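Local coordinates for N-alpha-acetyltransferase 35, NatC auxiliary subunit (PDB 6YGA), which serves as the auxiliary subunit of the NatC N-terminal acetyltransferase, which acetylates the N-terminal methionine of the L-A virus Gag protein, at residues 438-443 with 480-485; 613-618 with 623-628. One frame throughout, in Å; residues are numbered along the deposited sequence.

Contact 1 of 2, residues 438-443 with 480-485; sequences WTYFMK and ETFLKD. With EDO (1,2-ethanediol), chain C.
Two consecutive helices, 433-456 and 465-506, form an antiparallel pair whose contact centres on Phe482 set against Tyr440 and Phe441. The local axes stay 11.1 Å apart and run at 148° to each other, a wide spacing that suits large aromatic side chains. Phe482 has CG anti to its backbone N, which carries the ring across the gap. Tyr440 turns an edge onto one face of this ring in a T-shaped stack, the planes at 78°, with Tyr440 CD2 3.6 Å from Phe482 CD1; a broad, flat residue suits this place, since it also touches Val597 and Pro598 of a loop. Phe482 CE2 meets CB of Phe441 at 3.8 Å. The slimmer Leu483 sends its CD2 methyl to CD1 of Phe441, 4.1 Å away, and Phe371 of helix 360-372 touches all three of Phe441, Phe482 and Leu483. Facing away from this seam, Trp438 has CG of Met442 (selenomethionine) over one ring face, toward its rim. Its NE1 donates a somewhat bent hydrogen bond of 2.7 Å to O2 of an ethanediol. Such antiparallel pairing of consecutive helices is consistent with the TPR-like helical-repeat family of this region.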
loop_
_atom_site.group_PDB
_atom_site.type_symbol
_atom_site.label_atom_id
_atom_site.label_comp_id
_atom_site.label_asym_id
_atom_site.label_seq_id
_atom_site.Cartn_x
_atom_site.Cartn_y
_atom_site.Cartn_z
ATOM N N TRP B 438 8.758 -12.751 -27.165
ATOM C CA TRP B 438 7.635 -12.210 -26.404
ATOM C C TRP B 438 8.019 -11.955 -24.951
ATOM O O TRP B 438 7.600 -10.952 -24.359
ATOM C CB TRP B 438 6.436 -13.155 -26.477
ATOM C CG TRP B 438 5.243 -12.658 -25.716
ATOM C CD1 TRP B 438 4.238 -11.868 -26.193
ATOM C CD2 TRP B 438 4.932 -12.913 -24.339
ATOM N NE1 TRP B 438 3.319 -11.618 -25.202
ATOM C CE2 TRP B 438 3.723 -12.247 -24.054
ATOM C CE3 TRP B 438 5.558 -13.638 -23.321
ATOM C CZ2 TRP B 438 3.127 -12.287 -22.794
ATOM C CZ3 TRP B 438 4.967 -13.674 -22.071
ATOM C CH2 TRP B 438 3.763 -13.004 -21.819
ATOM N N THR B 439 8.803 -12.858 -24.354
ATOM C CA THR B 439 9.288 -12.634 -22.997
ATOM C C THR B 439 10.129 -11.367 -22.920
ATOM O O THR B 439 10.021 -10.598 -21.958
ATOM C CB THR B 439 10.100 -13.842 -22.521
ATOM O OG1 THR B 439 9.338 -15.039 -22.715
ATOM C CG2 THR B 439 10.444 -13.704 -21.042
ATOM N N TYR B 440 10.969 -11.128 -23.930
ATOM C CA TYR B 440 11.793 -9.924 -23.931
ATOM C C TYR B 440 10.929 -8.672 -23.988
ATOM O O TYR B 440 11.200 -7.690 -23.286
ATOM C CB TYR B 440 12.774 -9.961 -25.102
ATOM C CG TYR B 440 13.709 -8.777 -25.156
ATOM C CD1 TYR B 440 14.634 -8.548 -24.143
ATOM C CD2 TYR B 440 13.678 -7.897 -26.228
ATOM C CE1 TYR B 440 15.495 -7.470 -24.194
ATOM C CE2 TYR B 440 14.533 -6.818 -26.288
ATOM C CZ TYR B 440 15.439 -6.607 -25.270
ATOM O OH TYR B 440 16.292 -5.529 -25.332
ATOM N N PHE B 441 9.873 -8.695 -24.805
ATOM C CA PHE B 441 8.974 -7.548 -24.884
ATOM C C PHE B 441 8.339 -7.246 -23.532
ATOM O O PHE B 441 8.256 -6.081 -23.127
ATOM C CB PHE B 441 7.887 -7.793 -25.929
ATOM C CG PHE B 441 6.726 -6.852 -25.809
ATOM C CD1 PHE B 441 6.821 -5.551 -26.279
ATOM C CD2 PHE B 441 5.546 -7.263 -25.212
ATOM C CE1 PHE B 441 5.757 -4.680 -26.162
ATOM C CE2 PHE B 441 4.479 -6.396 -25.090
ATOM C CZ PHE B 441 4.583 -5.104 -25.566
HETATM N N MSE B 442 7.877 -8.275 -22.830
HETATM C CA MSE B 442 7.244 -8.089 -21.531
HETATM C C MSE B 442 8.236 -7.615 -20.475
HETATM O O MSE B 442 7.918 -6.742 -19.668
HETATM C CB MSE B 442 6.577 -9.385 -21.077
HETATM C CG MSE B 442 5.422 -9.806 -21.961
HETATM SE SE MSE B 442 3.910 -8.585 -21.811
HETATM C CE MSE B 442 3.432 -8.983 -19.965
ATOM N N LYS B 443 9.440 -8.190 -20.480
ATOM C CA LYS B 443 10.449 -7.777 -19.509
ATOM C C LYS B 443 10.844 -6.319 -19.712
ATOM O O LYS B 443 10.875 -5.533 -18.759
ATOM C CB LYS B 443 11.678 -8.678 -19.606
ATOM C CG LYS B 443 12.714 -8.404 -18.530
ATOM C CD LYS B 443 13.983 -9.190 -18.774
ATOM C CE LYS B 443 14.731 -8.656 -19.982
ATOM N NZ LYS B 443 15.945 -9.465 -20.268
ATOM N N GLU B 480 12.275 0.107 -29.041
ATOM C CA GLU B 480 11.859 0.517 -30.379
ATOM C C GLU B 480 12.625 -0.255 -31.449
ATOM O O GLU B 480 12.043 -0.674 -32.456
ATOM C CB GLU B 480 12.046 2.024 -30.555
ATOM C CG GLU B 480 11.433 2.581 -31.835
ATOM C CD GLU B 480 12.380 3.494 -32.585
ATOM O OE1 GLU B 480 13.539 3.640 -32.141
ATOM O OE2 GLU B 480 11.968 4.063 -33.617
ATOM N N THR B 481 13.930 -0.463 -31.238
ATOM C CA THR B 481 14.722 -1.258 -32.176
ATOM C C THR B 481 14.199 -2.685 -32.262
ATOM O O THR B 481 14.064 -3.243 -33.358
ATOM C CB THR B 481 16.192 -1.257 -31.758
ATOM O OG1 THR B 481 16.712 0.077 -31.811
ATOM C CG2 THR B 481 17.012 -2.152 -32.675
ATOM N N PHE B 482 13.897 -3.290 -31.112
ATOM C CA PHE B 482 13.323 -4.631 -31.095
ATOM C C PHE B 482 11.976 -4.665 -31.806
ATOM O O PHE B 482 11.712 -5.571 -32.603
ATOM C CB PHE B 482 13.193 -5.113 -29.648
ATOM C CG PHE B 482 12.331 -6.332 -29.479
ATOM C CD1 PHE B 482 12.834 -7.599 -29.739
ATOM C CD2 PHE B 482 11.023 -6.213 -29.034
ATOM C CE1 PHE B 482 12.045 -8.722 -29.574
ATOM C CE2 PHE B 482 10.226 -7.332 -28.867
ATOM C CZ PHE B 482 10.738 -8.588 -29.135
ATOM N N LEU B 483 11.111 -3.682 -31.538
ATOM C CA LEU B 483 9.802 -3.669 -32.184
ATOM C C LEU B 483 9.923 -3.437 -33.685
ATOM O O LEU B 483 9.152 -4.005 -34.469
ATOM C CB LEU B 483 8.909 -2.604 -31.554
ATOM C CG LEU B 483 8.393 -2.879 -30.145
ATOM C CD1 LEU B 483 7.643 -1.664 -29.640
ATOM C CD2 LEU B 483 7.507 -4.123 -30.112
ATOM N N LYS B 484 10.878 -2.605 -34.106
ATOM C CA LYS B 484 11.034 -2.328 -35.531
ATOM C C LYS B 484 11.474 -3.577 -36.284
ATOM O O LYS B 484 10.980 -3.854 -37.384
ATOM C CB LYS B 484 12.033 -1.191 -35.743
ATOM C CG LYS B 484 12.058 -0.654 -37.165
ATOM C CD LYS B 484 10.699 -0.086 -37.543
ATOM C CE LYS B 484 10.601 0.212 -39.027
ATOM N NZ LYS B 484 9.277 0.811 -39.355
ATOM N N ASP B 485 12.400 -4.345 -35.701
ATOM C CA ASP B 485 12.806 -5.610 -36.301
ATOM C C ASP B 485 11.653 -6.605 -36.318
ATOM O O ASP B 485 11.472 -7.338 -37.297
ATOM C CB ASP B 485 14.004 -6.186 -35.547
ATOM C CG ASP B 485 15.229 -5.283 -35.607
ATOM O OD1 ASP B 485 15.218 -4.297 -36.376
ATOM O OD2 ASP B 485 16.206 -5.561 -34.881
HETATM C C1 EDO C . -0.187 -9.269 -26.092
HETATM O O1 EDO C . 0.673 -9.551 -27.202
HETATM C C2 EDO C . 0.633 -8.725 -24.928
HETATM O O2 EDO C . 1.601 -9.699 -24.517
#

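Contact 2 of 2, residues 613-618 with 623-628; sequences FVIEEK and DIKLER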
loop_
_atom_site.group_PDB
_atom_site.type_symbol
_atom_site.label_atom_id
_atom_site.label_comp_id
_atom_site.label_asym_id
_atom_site.label_seq_id
_atom_site.Cartn_x
_atom_site.Cartn_y
_atom_site.Cartn_z
ATOM N N PHE B 613 25.509 16.455 -23.233
ATOM C CA PHE B 613 24.300 17.274 -23.234
ATOM C C PHE B 613 24.552 18.661 -22.653
ATOM O O PHE B 613 23.994 19.651 -23.140
ATOM C CB PHE B 613 23.190 16.579 -22.443
ATOM C CG PHE B 613 22.427 15.551 -23.225
ATOM C CD1 PHE B 613 21.421 15.935 -24.096
ATOM C CD2 PHE B 613 22.693 14.201 -23.067
ATOM C CE1 PHE B 613 20.708 14.992 -24.809
ATOM C CE2 PHE B 613 21.982 13.253 -23.773
ATOM C CZ PHE B 613 20.989 13.647 -24.646
ATOM N N VAL B 614 25.383 18.751 -21.613
ATOM C CA VAL B 614 25.578 20.010 -20.902
ATOM C C VAL B 614 26.374 20.982 -21.763
ATOM O O VAL B 614 27.356 20.609 -22.417
ATOM C CB VAL B 614 26.275 19.755 -19.554
ATOM C CG1 VAL B 614 26.739 21.059 -18.928
ATOM C CG2 VAL B 614 25.340 19.022 -18.607
ATOM N N ILE B 615 25.947 22.242 -21.769
ATOM C CA ILE B 615 26.618 23.295 -22.523
ATOM C C ILE B 615 27.670 23.922 -21.615
ATOM O O ILE B 615 27.337 24.646 -20.674
ATOM C CB ILE B 615 25.620 24.347 -23.021
ATOM C CG1 ILE B 615 24.413 23.669 -23.666
ATOM C CG2 ILE B 615 26.285 25.285 -24.013
ATOM C CD1 ILE B 615 23.263 24.609 -23.925
ATOM N N GLU B 616 28.943 23.643 -21.891
ATOM C CA GLU B 616 30.028 24.215 -21.107
ATOM C C GLU B 616 30.583 25.495 -21.716
ATOM O O GLU B 616 31.441 26.137 -21.100
ATOM C CB GLU B 616 31.162 23.193 -20.937
ATOM C CG GLU B 616 31.781 23.186 -19.544
ATOM C CD GLU B 616 30.824 22.676 -18.478
ATOM O OE1 GLU B 616 30.472 21.478 -18.512
ATOM O OE2 GLU B 616 30.415 23.477 -17.610
ATOM N N GLU B 617 30.109 25.882 -22.896
ATOM C CA GLU B 617 30.558 27.111 -23.525
ATOM C C GLU B 617 29.986 28.320 -22.788
ATOM O O GLU B 617 29.163 28.203 -21.876
ATOM C CB GLU B 617 30.152 27.142 -24.998
ATOM C CG GLU B 617 30.973 26.230 -25.906
ATOM C CD GLU B 617 30.640 24.757 -25.740
ATOM O OE1 GLU B 617 29.586 24.437 -25.152
ATOM O OE2 GLU B 617 31.439 23.915 -26.203
ATOM N N LYS B 618 30.435 29.501 -23.197
ATOM C CA LYS B 618 30.035 30.729 -22.535
ATOM C C LYS B 618 29.732 31.792 -23.579
ATOM O O LYS B 618 30.188 31.723 -24.722
ATOM C CB LYS B 618 31.121 31.225 -21.569
ATOM C CG LYS B 618 31.424 30.265 -20.427
ATOM C CD LYS B 618 32.623 30.734 -19.619
ATOM C CE LYS B 618 32.988 29.731 -18.538
ATOM N NZ LYS B 618 31.855 29.482 -17.603
ATOM N N ASP B 623 24.889 30.796 -26.118
ATOM C CA ASP B 623 23.544 31.158 -26.554
ATOM C C ASP B 623 23.107 30.343 -27.763
ATOM O O ASP B 623 21.937 29.960 -27.872
ATOM C CB ASP B 623 23.479 32.652 -26.865
ATOM C CG ASP B 623 23.521 33.505 -25.619
ATOM O OD1 ASP B 623 22.680 33.287 -24.723
ATOM O OD2 ASP B 623 24.403 34.384 -25.530
ATOM N N ILE B 624 24.032 30.068 -28.684
ATOM C CA ILE B 624 23.671 29.318 -29.883
ATOM C C ILE B 624 23.356 27.867 -29.539
ATOM O O ILE B 624 22.398 27.286 -30.063
ATOM C CB ILE B 624 24.787 29.425 -30.934
ATOM C CG1 ILE B 624 24.858 30.855 -31.476
ATOM C CG2 ILE B 624 24.560 28.421 -32.056
ATOM C CD1 ILE B 624 25.889 31.048 -32.555
ATOM N N LYS B 625 24.149 27.258 -28.654
ATOM C CA LYS B 625 23.880 25.875 -28.275
ATOM C C LYS B 625 22.602 25.768 -27.454
ATOM O O LYS B 625 21.865 24.782 -27.570
ATOM C CB LYS B 625 25.067 25.293 -27.510
ATOM C CG LYS B 625 26.265 24.967 -28.387
ATOM C CD LYS B 625 27.229 24.036 -27.671
ATOM C CE LYS B 625 28.310 23.529 -28.611
ATOM N NZ LYS B 625 29.200 22.534 -27.949
ATOM N N LEU B 626 22.317 26.774 -26.624
ATOM C CA LEU B 626 21.074 26.765 -25.858
ATOM C C LEU B 626 19.864 26.858 -26.779
ATOM O O LEU B 626 18.839 26.209 -26.538
ATOM C CB LEU B 626 21.070 27.909 -24.845
ATOM C CG LEU B 626 19.767 28.114 -24.068
ATOM C CD1 LEU B 626 19.415 26.876 -23.259
ATOM C CD2 LEU B 626 19.856 29.338 -23.167
ATOM N N GLU B 627 19.969 27.654 -27.847
ATOM C CA GLU B 627 18.855 27.793 -28.779
ATOM C C GLU B 627 18.549 26.470 -29.472
ATOM O O GLU B 627 17.381 26.147 -29.715
ATOM C CB GLU B 627 19.161 28.892 -29.799
ATOM C CG GLU B 627 17.964 29.338 -30.631
ATOM C CD GLU B 627 17.672 28.403 -31.787
ATOM O OE1 GLU B 627 18.629 27.802 -32.321
ATOM O OE2 GLU B 627 16.487 28.260 -32.156
ATOM N N ARG B 628 19.581 25.686 -29.789
ATOM C CA ARG B 628 19.344 24.375 -30.385
ATOM C C ARG B 628 18.617 23.453 -29.412
ATOM O O ARG B 628 17.754 22.664 -29.817
ATOM C CB ARG B 628 20.667 23.757 -30.840
ATOM C CG ARG B 628 21.190 24.339 -32.144
ATOM C CD ARG B 628 22.678 24.079 -32.350
ATOM N NE ARG B 628 22.996 22.663 -32.522
ATOM C CZ ARG B 628 22.981 22.026 -33.689
ATOM N NH1 ARG B 628 22.653 22.673 -34.800
ATOM N NH2 ARG B 628 23.291 20.737 -33.747
#
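The carboxylate of Glu617 has the side chain of Lys625 over one of its faces: NZ lies well out of the carboxylate plane, displaced past the oxygen end of the group, and CD and CE of the lysine follow on the same side. The ammonium is 3.2 Å from Glu617 OE2 and 3.4 Å from Glu617 OE1, so it is nearly shared between the two oxygens. The attraction in this salt bridge is thus probably mainly electrostatic, since the hydrogen bond from Lys625 NZ to Glu617 OE2 is weak. The two chains reach each other by different shapes. Glu617 bends at chi2 (74°), whereas Lys625 is extended beyond CG, a length that lets its charge reach the loop while its aliphatic part stays beside Ile615.

Segment 613-618 leads out of helix 603-613 into helix 619-653, and the contact folds this short interhelical loop back over an early turn of the second helix. Ile615 fills the angle between them with both branches. Its CG2 methyl packs 3.7 Å from Lys625 CB; the other branch places CD1 3.6 Å from the backbone N of Leu626 and 4.1 Å from its CB. A beta-branched residue suits the extended backbone here and offers two apolar surfaces at once. Helix 511-564 holds both the loop, where Ser564 OG bonds the backbone N of Ile615, and the end of helix 603-613, where Phe613 meets Phe557 edge-to-face. Two residues before Lys625, Asp623 forms a salt bridge with Lys697 of helix 668-701.

In the fold
Contact 1 and contact 2 follow one another in series along the chain and do not touch: their centres are 35 Å apart and their nearest atoms about 15 Å. Helix 511-564 connects the two regions. Leu541 and Leu542 lie against contact 1, whereas the end of the same helix, from Val556 to Ser564, packs on segment 613-618. Both lie in the part of the chain that belongs to the NAA35-like TPR-repeat family. Contact 2 is the more peripheral, its centre 43 Å from the chain centre against 26 Å. Neither is touched by another protein chain of the NatC assembly. An ethanediol, probably from the crystallisation liquor, is held at Trp438, and a second lies about 4 Å from the side chain of Tyr440.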